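Local structure of carbon monoxide dehydrogenase (Thermococcus sp. AM4, 6T7J) at residues Pro502-Lys505 with Lys506-Glu509; Asn435-Asp439 with Gly440-Gly444; Gln325-Ala328 with Ile329-Gly332. The protein probably catalyses the oxidation of carbon monoxide to carbon dioxide, passing the electrons through iron-sulfur clusters to a ferredoxin. All blocks are in the same frame, centred on the assembly; numbering follows the deposited sequence.

Contact 1: residues Pro502-Lys505 with Lys506-Glu509; sequences PGLK and KICE
Pro-502 and Lys-506 open a run of four consecutive alpha-helical hydrogen bonds that joins 502-505 to 506-509. In each, an amide reaches the carbonyl four residues back: Lys-506 N to Pro-502 O, Ile-507 N to Gly-503 O at 3.0 Å, Cys-508 N to Leu-504 O at 2.9 Å, and Glu-509 N to Lys-505 O. The N-H...O angles stay between 156° and 163°, so the helix is regular from its start.

The apolar contacts belong to Leu-504. Its CG lies opposite the backbone N (chi1 -167°), beside the carbonyl carbon, which sends CD1 toward the following turn. There CD1 meets Cys-508 SG at 3.6 Å and Ile-507 CG2 at 4.0 Å. One methyl therefore touches both the residue three places on and the residue four places on, while the isoleucine and leucine side chains run at a slant to each other.

On the polar side, Lys-505 and Glu-509 lie alongside each other and point the same way, yet they meet through carbon and not through charge. Glu-509 OE2 rests 3.4 Å from Lys-505 CG, whereas Lys-505 NZ, carried off by a bend at chi3, is 6.4 Å from that same OE2. Any electrostatic attraction between the two is likely to be modest.

Helix 502-511 follows helix 480-489 in the crossover of this alpha/beta fold that links the adjacent parallel strands 474-478 and 516-518. Asp-473, just ahead of the first of these strands, accepts the amides of Gly-503 and Leu-504 at the helix start. Val-497 lies against Lys-505 and Cys-508, and Leu-504 and Ile-507 pack on Ile-442 of the loop before strand 444-448.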
loop_
_atom_site.group_PDB
_atom_site.type_symbol
_atom_site.label_atom_id
_atom_site.label_comp_id
_atom_site.label_asym_id
_atom_site.label_seq_id
_atom_site.Cartn_x
_atom_site.Cartn_y
_atom_site.Cartn_z
ATOM N N PRO A 502 40.055 3.959 24.581
ATOM C CA PRO A 502 40.831 2.982 25.372
ATOM C C PRO A 502 40.048 1.735 25.746
ATOM O O PRO A 502 40.547 0.621 25.554
ATOM C CB PRO A 502 41.249 3.796 26.606
ATOM C CG PRO A 502 40.258 4.910 26.687
ATOM C CD PRO A 502 39.917 5.251 25.270
ATOM N N GLY A 503 38.829 1.884 26.266
ATOM C CA GLY A 503 38.074 0.714 26.692
ATOM C C GLY A 503 37.681 -0.183 25.533
ATOM O O GLY A 503 37.828 -1.410 25.600
ATOM N N LEU A 504 37.171 0.417 24.454
ATOM C CA LEU A 504 36.815 -0.366 23.276
ATOM C C LEU A 504 38.045 -1.020 22.663
ATOM O O LEU A 504 37.989 -2.174 22.233
ATOM C CB LEU A 504 36.104 0.517 22.250
ATOM C CG LEU A 504 35.394 -0.200 21.098
ATOM C CD1 LEU A 504 34.456 -1.281 21.619
ATOM C CD2 LEU A 504 34.639 0.798 20.233
ATOM N N LYS A 505 39.169 -0.300 22.624
ATOM C CA LYS A 505 40.414 -0.881 22.129
ATOM C C LYS A 505 40.803 -2.112 22.942
ATOM O O LYS A 505 41.103 -3.177 22.386
ATOM C CB LYS A 505 41.523 0.174 22.171
ATOM C CG LYS A 505 42.873 -0.272 21.644
ATOM C CD LYS A 505 43.829 0.909 21.523
ATOM C CE LYS A 505 43.161 2.102 20.848
ATOM N NZ LYS A 505 44.070 3.280 20.755
ATOM N N LYS A 506 40.784 -1.981 24.271
ATOM C CA LYS A 506 41.155 -3.100 25.131
ATOM C C LYS A 506 40.232 -4.290 24.922
ATOM O O LYS A 506 40.697 -5.429 24.803
ATOM C CB LYS A 506 41.143 -2.664 26.598
ATOM C CG LYS A 506 42.056 -1.490 26.903
ATOM C CD LYS A 506 42.026 -1.119 28.373
ATOM C CE LYS A 506 43.405 -0.701 28.850
ATOM N NZ LYS A 506 44.303 -1.875 29.031
ATOM N N ILE A 507 38.919 -4.055 24.847
ATOM C CA ILE A 507 38.011 -5.194 24.754
ATOM C C ILE A 507 38.040 -5.825 23.361
ATOM O O ILE A 507 37.910 -7.051 23.226
ATOM C CB ILE A 507 36.585 -4.792 25.179
ATOM C CG1 ILE A 507 35.808 -6.035 25.613
ATOM C CG2 ILE A 507 35.857 -4.050 24.066
ATOM C CD1 ILE A 507 34.400 -5.747 26.053
ATOM N N CYS A 508 38.237 -5.026 22.307
ATOM C CA CYS A 508 38.338 -5.597 20.970
ATOM C C CYS A 508 39.629 -6.385 20.802
ATOM O O CYS A 508 39.659 -7.367 20.053
ATOM C CB CYS A 508 38.240 -4.497 19.913
ATOM S SG CYS A 508 36.684 -3.578 19.916
ATOM N N GLU A 509 40.700 -5.984 21.487
ATOM C CA GLU A 509 41.895 -6.819 21.469
ATOM C C GLU A 509 41.746 -8.036 22.378
ATOM O O GLU A 509 42.382 -9.067 22.134
ATOM C CB GLU A 509 43.122 -5.992 21.854
ATOM C CG GLU A 509 43.794 -5.332 20.654
ATOM C CD GLU A 509 44.780 -4.252 21.046
ATOM O OE1 GLU A 509 45.757 -4.568 21.759
ATOM O OE2 GLU A 509 44.585 -3.087 20.636
#

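Contact 2: residues Asn435-Asp439 with Gly440-Gly444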
loop_
_atom_site.group_PDB
_atom_site.type_symbol
_atom_site.label_atom_id
_atom_site.label_comp_id
_atom_site.label_asym_id
_atom_site.label_seq_id
_atom_site.Cartn_x
_atom_site.Cartn_y
_atom_site.Cartn_z
ATOM N N ASN A 435 29.474 -6.753 31.674
ATOM C CA ASN A 435 30.409 -6.185 32.641
ATOM C C ASN A 435 31.124 -4.974 32.064
ATOM O O ASN A 435 31.356 -3.987 32.770
ATOM C CB ASN A 435 31.421 -7.243 33.082
ATOM C CG ASN A 435 30.771 -8.427 33.769
ATOM O OD1 ASN A 435 31.157 -9.576 33.546
ATOM N ND2 ASN A 435 29.778 -8.155 34.610
ATOM N N ALA A 436 31.491 -5.033 30.781
ATOM C CA ALA A 436 32.140 -3.892 30.144
ATOM C C ALA A 436 31.210 -2.688 30.068
ATOM O O ALA A 436 31.664 -1.542 30.168
ATOM C CB ALA A 436 32.624 -4.273 28.748
ATOM N N LEU A 437 29.912 -2.926 29.875
ATOM C CA LEU A 437 28.951 -1.827 29.868
ATOM C C LEU A 437 28.747 -1.269 31.271
ATOM O O LEU A 437 28.602 -0.054 31.447
ATOM C CB LEU A 437 27.619 -2.291 29.279
ATOM C CG LEU A 437 27.561 -2.572 27.776
ATOM C CD1 LEU A 437 26.297 -3.341 27.431
ATOM C CD2 LEU A 437 27.635 -1.280 26.978
ATOM N N ARG A 438 28.733 -2.143 32.281
ATOM C CA ARG A 438 28.522 -1.692 33.654
ATOM C C ARG A 438 29.726 -0.917 34.178
ATOM O O ARG A 438 29.567 0.052 34.929
ATOM C CB ARG A 438 28.222 -2.885 34.560
ATOM C CG ARG A 438 26.743 -3.162 34.748
ATOM C CD ARG A 438 26.480 -3.924 36.034
ATOM N NE ARG A 438 27.032 -5.274 35.979
ATOM C CZ ARG A 438 26.344 -6.346 35.602
ATOM N NH1 ARG A 438 25.071 -6.229 35.245
ATOM N NH2 ARG A 438 26.929 -7.536 35.580
ATOM N N ASP A 439 30.938 -1.332 33.800
ATOM C CA ASP A 439 32.141 -0.640 34.253
ATOM C C ASP A 439 32.257 0.749 33.646
ATOM O O ASP A 439 32.765 1.669 34.296
ATOM C CB ASP A 439 33.388 -1.447 33.889
ATOM C CG ASP A 439 33.525 -2.711 34.704
ATOM O OD1 ASP A 439 32.727 -2.905 35.645
ATOM O OD2 ASP A 439 34.437 -3.511 34.402
ATOM N N GLY A 440 31.793 0.918 32.412
ATOM C CA GLY A 440 32.137 2.068 31.609
ATOM C C GLY A 440 33.207 1.795 30.580
ATOM O O GLY A 440 33.556 2.704 29.817
ATOM N N THR A 441 33.744 0.571 30.543
ATOM C CA THR A 441 34.701 0.210 29.502
ATOM C C THR A 441 34.092 0.393 28.120
ATOM O O THR A 441 34.775 0.822 27.180
ATOM C CB THR A 441 35.173 -1.232 29.702
ATOM O OG1 THR A 441 35.252 -1.520 31.105
ATOM C CG2 THR A 441 36.542 -1.433 29.076
ATOM N N ILE A 442 32.807 0.085 27.976
ATOM C CA ILE A 442 32.037 0.405 26.783
ATOM C C ILE A 442 30.867 1.278 27.220
ATOM O O ILE A 442 30.067 0.869 28.071
ATOM C CB ILE A 442 31.552 -0.859 26.055
ATOM C CG1 ILE A 442 32.747 -1.625 25.480
ATOM C CG2 ILE A 442 30.567 -0.498 24.951
ATOM C CD1 ILE A 442 32.365 -2.824 24.642
ATOM N N LYS A 443 30.784 2.485 26.658
ATOM C CA LYS A 443 29.721 3.407 27.049
ATOM C C LYS A 443 28.358 2.891 26.609
ATOM O O LYS A 443 27.384 2.963 27.368
ATOM C CB LYS A 443 29.983 4.794 26.461
ATOM C CG LYS A 443 30.516 5.803 27.465
ATOM C CD LYS A 443 31.725 5.253 28.206
ATOM C CE LYS A 443 32.138 6.171 29.341
ATOM N NZ LYS A 443 33.134 5.526 30.239
ATOM N N GLY A 444 28.274 2.369 25.394
ATOM C CA GLY A 444 27.028 1.829 24.899
ATOM C C GLY A 444 27.232 1.173 23.554
ATOM O O GLY A 444 28.360 0.986 23.098
#
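Ala-436 O is gripped from the loop by two amides: Ile-442 N binds it at 3.0 Å along an almost straight N-H...O line (171°), and Gly-440 N adds a weak bond. The isoleucine amide stands above the carbonyl plane, 53° out of it. This is the C-terminal end of helix 431-439, closed by a glycine in the left-handed region: Gly-440 has a positive phi, where a CB would collide with Asp-439 O. The same glycine amide also makes a long, weak bond to Leu-437 O, whose firmer partner is Arg-625.

Beyond the glycine the chain turns away across the side of the helix toward strand 444-448, and two side chains cover its path. Ala-436 CB faces Thr-441 CB, while Leu-437 CD2 packs on Ile-442 CG2 at 3.6 Å and touches Gly-444 CA at 3.8 Å. The leucine reaches them because its CG sits beside the backbone N (chi1 -71°). Thr-441 lies next to Asp-439, its OG1 3.4 Å from Asp-439 CB.

Lys-443 curls back over the loop: its NZ donates to Gly-440 O at 2.9 Å and also binds Leu-632 O at the chain's C-terminus. Along the helix side of the loop, Leu-437 CA points its hydrogen almost straight at Ile-442 O, with 3.4 Å between carbon and oxygen.

Contact 3: residues Gln325-Ala328 with Ile329-Gly332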
loop_
_atom_site.group_PDB
_atom_site.type_symbol
_atom_site.label_atom_id
_atom_site.label_comp_id
_atom_site.label_asym_id
_atom_site.label_seq_id
_atom_site.Cartn_x
_atom_site.Cartn_y
_atom_site.Cartn_z
ATOM N N GLN A 325 26.327 1.648 -7.612
ATOM C CA GLN A 325 25.960 0.634 -8.599
ATOM C C GLN A 325 26.246 1.117 -10.019
ATOM O O GLN A 325 26.963 0.452 -10.780
ATOM C CB GLN A 325 24.490 0.227 -8.436
ATOM C CG GLN A 325 23.475 1.362 -8.435
ATOM C CD GLN A 325 22.073 0.881 -8.117
ATOM O OE1 GLN A 325 21.412 0.262 -8.953
ATOM N NE2 GLN A 325 21.612 1.157 -6.903
ATOM N N GLU A 326 25.721 2.293 -10.380
ATOM C CA GLU A 326 26.049 2.907 -11.663
ATOM C C GLU A 326 27.552 2.928 -11.891
ATOM O O GLU A 326 28.044 2.479 -12.934
ATOM C CB GLU A 326 25.499 4.331 -11.719
ATOM C CG GLU A 326 24.094 4.458 -12.259
ATOM C CD GLU A 326 23.543 5.848 -12.044
ATOM O OE1 GLU A 326 23.831 6.434 -10.978
ATOM O OE2 GLU A 326 22.836 6.357 -12.939
ATOM N N LEU A 327 28.301 3.433 -10.904
ATOM C CA LEU A 327 29.743 3.576 -11.061
ATOM C C LEU A 327 30.407 2.243 -11.370
ATOM O O LEU A 327 31.403 2.206 -12.104
ATOM C CB LEU A 327 30.345 4.197 -9.802
ATOM C CG LEU A 327 29.789 5.576 -9.440
ATOM C CD1 LEU A 327 30.246 6.001 -8.053
ATOM C CD2 LEU A 327 30.195 6.605 -10.485
ATOM N N ALA A 328 29.856 1.140 -10.851
ATOM C CA ALA A 328 30.456 -0.166 -11.105
ATOM C C ALA A 328 30.429 -0.500 -12.589
ATOM O O ALA A 328 31.370 -1.104 -13.116
ATOM C CB ALA A 328 29.737 -1.243 -10.292
ATOM N N ILE A 329 29.362 -0.103 -13.286
ATOM C CA ILE A 329 29.299 -0.326 -14.725
ATOM C C ILE A 329 30.249 0.615 -15.451
ATOM O O ILE A 329 30.742 0.298 -16.540
ATOM C CB ILE A 329 27.850 -0.169 -15.222
ATOM C CG1 ILE A 329 26.895 -0.978 -14.342
ATOM C CG2 ILE A 329 27.725 -0.592 -16.679
ATOM C CD1 ILE A 329 25.431 -0.747 -14.657
ATOM N N ILE A 330 30.535 1.780 -14.862
ATOM C CA ILE A 330 31.398 2.762 -15.516
ATOM C C ILE A 330 32.872 2.405 -15.396
ATOM O O ILE A 330 33.708 3.017 -16.075
ATOM C CB ILE A 330 31.048 4.149 -14.944
ATOM C CG1 ILE A 330 29.536 4.360 -15.043
ATOM C CG2 ILE A 330 31.764 5.264 -15.691
ATOM C CD1 ILE A 330 29.068 5.728 -14.642
ATOM N N THR A 331 33.217 1.407 -14.574
ATOM C CA THR A 331 34.570 0.861 -14.619
ATOM C C THR A 331 34.868 0.239 -15.975
ATOM O O THR A 331 36.031 0.179 -16.390
ATOM C CB THR A 331 34.769 -0.182 -13.517
ATOM O OG1 THR A 331 33.945 -1.325 -13.781
ATOM C CG2 THR A 331 34.420 0.397 -12.153
ATOM N N GLY A 332 33.836 -0.220 -16.681
ATOM C CA GLY A 332 34.006 -0.845 -17.975
ATOM C C GLY A 332 34.367 -2.310 -17.937
ATOM O O GLY A 332 34.625 -2.895 -18.995
#
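Thr-331 folds back on Ala-328 at the end of helix 325-330. Its CB lies 3.5 Å from Ala-328 O, and from there the side chain forks. OG1, set between the backbone N and the carbonyl carbon (chi1 67°), donates to Ala-328 O at 2.7 Å, tilted 24° from the carbonyl plane. CG2 lies 3.5 Å from both Leu-327 O and Ala-328 O. Thr-331 N makes only weak bonds to these same two oxygens; the hydroxyl bond to Ala-328 O is the shorter one. Replacing the threonine by a valine would probably leave Ala-328 O with little more than that weak amide bond.

One residue earlier, Ile-330 N binds Glu-326 O at 3.2 Å, in the carbonyl plane, and Ile-330 CG1 leans on the same oxygen. The carboxylate of Glu-326 points elsewhere, to a salt bridge with Arg-38.

Gly-332 is the first residue to leave helical angles, with positive phi, a common C-terminal signal, in the connection from strand 318-320 to strand 336-339. At the other end Gln-325 OE1 takes the amide of Met-345, while NE2 donates to the carbonyls of Phe-322 and Cys-343, two residues of the pocket holding the broken iron-sulfur cluster.

How the contacts relate
Contacts 1 and 2 are neighbours, their centres 11 Å apart, and they touch through packing alone: Ile-507 CD1 on Ala-436 CB at 3.5 Å, Gly-503 CA on Thr-441 CG2 at 3.6 Å. Both lie beside the sheet containing strands 444-448 and 474-478 and are partly buried. Contact 3 is wholly buried, about 29 Å from contact 1 between nearest atoms, and lies beside the other six-stranded parallel sheet, with its Gln-325 side chain about 7 Å from the broken cluster. Regular bonding of a helix's first turns marks 502-509, whereas contacts 2 and 3 each end a helix near a positive-phi glycine, one through the amide of Ile-442, six residues past the carbonyl it binds, the other through a threonine hydroxyl.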